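Local coordinates for SusD superfamily protein (Bacteroides fragilis, PDB 3L22) that probably binds glycans at the bacterial outer membrane, as SusD-like proteins do in nutrient uptake, at residues E329-L334 and K349-Q354. Residues are numbered along the deposited sequence; the frame is centred on the assembly and turned at random.
Sequences ETLLDL and KSLLKQ. With EDO (1,2-ethanediol), chain B.
Leu331 and Leu351 meet at the centre of an antiparallel helix pair, a helical hairpin within the SusD-family region, which belongs to the TPR clan. Segments 329-334 and 349-354 lie on helices 327-339 and 345-359. The segment axes lie at 150° and approach to 8.4 Å, close enough for Leu351 CB to rest 3.7 Å from the backbone O of Leu331. Leu351 points toward the other helix and spreads its two methyls. CD1 presses on Leu334 CB at 3.6 Å, while CD2 meets Leu331 CD2 at 3.8 Å. On the buried flank, Leu332 starts out away from the partner helix but reaches back with CD2. Leu352, with CG opposite its own backbone N (chi1 179°), brings CD1 to meet it at 3.8 Å. Leu352 also packs on Ala380 of helix 374-388, which closes this flank. Away from this contact, helix 327-339 carries two acids, Glu329 and Asp333, which pack on helix 200-213 and form salt bridges to Arg209 and Lys385, respectively. O1 of a 1,2-ethanediol, probably from the crystallisation liquor, lies 2.6 Å from Glu329 OE2 and 3.0 Å from Asp333 OD1. The loose side of the contact belongs to Gln354, which is exposed. Its extended chain crosses Leu331 at about a right angle and lays its amide by the leucine methyls, with OE1 3.6 Å from Leu331 CD1.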
# COMPACT_ATOMS: atom_id res chain seq x y z
N GLU A 329 -9.19 -5.96 -4.57
CA GLU A 329 -9.20 -4.67 -3.90
C GLU A 329 -10.14 -3.66 -4.60
O GLU A 329 -10.90 -2.92 -3.94
CB GLU A 329 -7.81 -4.04 -3.76
CG GLU A 329 -7.81 -2.92 -2.71
CD GLU A 329 -6.65 -1.96 -2.86
OE1 GLU A 329 -5.53 -2.41 -3.27
OE2 GLU A 329 -6.87 -0.75 -2.57
N THR A 330 -10.05 -3.62 -5.93
CA THR A 330 -10.93 -2.77 -6.73
C THR A 330 -12.38 -3.00 -6.29
O THR A 330 -13.10 -2.05 -6.00
CB THR A 330 -10.83 -3.08 -8.22
OG1 THR A 330 -9.45 -3.14 -8.62
CG2 THR A 330 -11.66 -2.05 -9.08
N LEU A 331 -12.78 -4.26 -6.20
CA LEU A 331 -14.16 -4.62 -5.87
C LEU A 331 -14.57 -4.28 -4.42
O LEU A 331 -15.66 -3.74 -4.20
CB LEU A 331 -14.38 -6.13 -6.16
CG LEU A 331 -14.28 -6.54 -7.66
CD1 LEU A 331 -14.36 -8.06 -7.83
CD2 LEU A 331 -15.33 -5.86 -8.53
N LEU A 332 -13.72 -4.60 -3.46
CA LEU A 332 -14.02 -4.31 -2.08
C LEU A 332 -13.94 -2.82 -1.78
O LEU A 332 -14.69 -2.34 -0.96
CB LEU A 332 -13.12 -5.13 -1.13
CG LEU A 332 -13.34 -6.63 -1.03
CD1 LEU A 332 -12.34 -7.25 -0.03
CD2 LEU A 332 -14.80 -7.01 -0.70
N ASP A 333 -13.03 -2.08 -2.42
CA ASP A 333 -12.99 -0.62 -2.28
C ASP A 333 -14.30 -0.02 -2.83
O ASP A 333 -14.94 0.82 -2.18
CB ASP A 333 -11.79 0.02 -3.03
CG ASP A 333 -10.39 -0.23 -2.35
OD1 ASP A 333 -10.34 -0.67 -1.21
OD2 ASP A 333 -9.34 0.01 -3.03
N LEU A 334 -14.67 -0.43 -4.05
CA LEU A 334 -15.97 -0.02 -4.64
C LEU A 334 -17.14 -0.39 -3.74
O LEU A 334 -18.04 0.41 -3.54
CB LEU A 334 -16.16 -0.58 -6.05
CG LEU A 334 -15.32 0.08 -7.15
CD1 LEU A 334 -15.42 -0.73 -8.48
CD2 LEU A 334 -15.75 1.54 -7.37
N LYS A 349 -23.50 -4.82 -2.05
CA LYS A 349 -23.73 -6.24 -1.79
C LYS A 349 -23.28 -7.11 -2.96
O LYS A 349 -22.67 -8.17 -2.75
CB LYS A 349 -25.20 -6.54 -1.49
CG LYS A 349 -25.78 -5.98 -0.18
CD LYS A 349 -27.32 -6.09 -0.25
CE LYS A 349 -27.89 -5.85 1.04
NZ LYS A 349 -29.38 -5.75 1.13
N SER A 350 -23.57 -6.69 -4.18
CA SER A 350 -23.17 -7.49 -5.35
C SER A 350 -21.64 -7.52 -5.49
O SER A 350 -21.07 -8.57 -5.79
CB SER A 350 -23.86 -7.01 -6.63
OG SER A 350 -23.19 -5.89 -7.17
N LEU A 351 -20.98 -6.39 -5.20
CA LEU A 351 -19.52 -6.31 -5.23
C LEU A 351 -18.89 -7.21 -4.14
O LEU A 351 -17.97 -7.99 -4.44
CB LEU A 351 -19.06 -4.85 -5.09
CG LEU A 351 -19.38 -3.90 -6.25
CD1 LEU A 351 -19.25 -2.40 -5.87
CD2 LEU A 351 -18.56 -4.22 -7.51
N LEU A 352 -19.40 -7.11 -2.90
CA LEU A 352 -18.96 -7.98 -1.78
C LEU A 352 -19.12 -9.45 -2.16
O LEU A 352 -18.19 -10.24 -1.97
CB LEU A 352 -19.72 -7.70 -0.47
CG LEU A 352 -19.39 -8.53 0.77
CD1 LEU A 352 -17.85 -8.48 1.05
CD2 LEU A 352 -20.20 -8.10 2.00
N LYS A 353 -20.25 -9.81 -2.74
CA LYS A 353 -20.49 -11.20 -3.10
C LYS A 353 -19.46 -11.72 -4.12
O LYS A 353 -19.03 -12.89 -4.04
CB LYS A 353 -21.92 -11.42 -3.58
CG LYS A 353 -22.94 -11.37 -2.46
CD LYS A 353 -24.36 -11.22 -2.96
CE LYS A 353 -24.95 -12.55 -3.43
NZ LYS A 353 -26.46 -12.62 -3.42
N GLN A 354 -19.04 -10.89 -5.07
CA GLN A 354 -18.04 -11.36 -6.02
C GLN A 354 -16.77 -11.80 -5.34
O GLN A 354 -16.23 -12.87 -5.65
CB GLN A 354 -17.63 -10.29 -7.04
CG GLN A 354 -18.63 -9.96 -8.07
CD GLN A 354 -18.07 -8.99 -9.10
OE1 GLN A 354 -17.06 -9.29 -9.78
NE2 GLN A 354 -18.71 -7.84 -9.23
C1 EDO B . -7.61 0.87 0.38
O1 EDO B . -7.55 -0.47 -0.04
C2 EDO B . -6.43 1.28 1.27
O2 EDO B . -6.77 2.63 1.72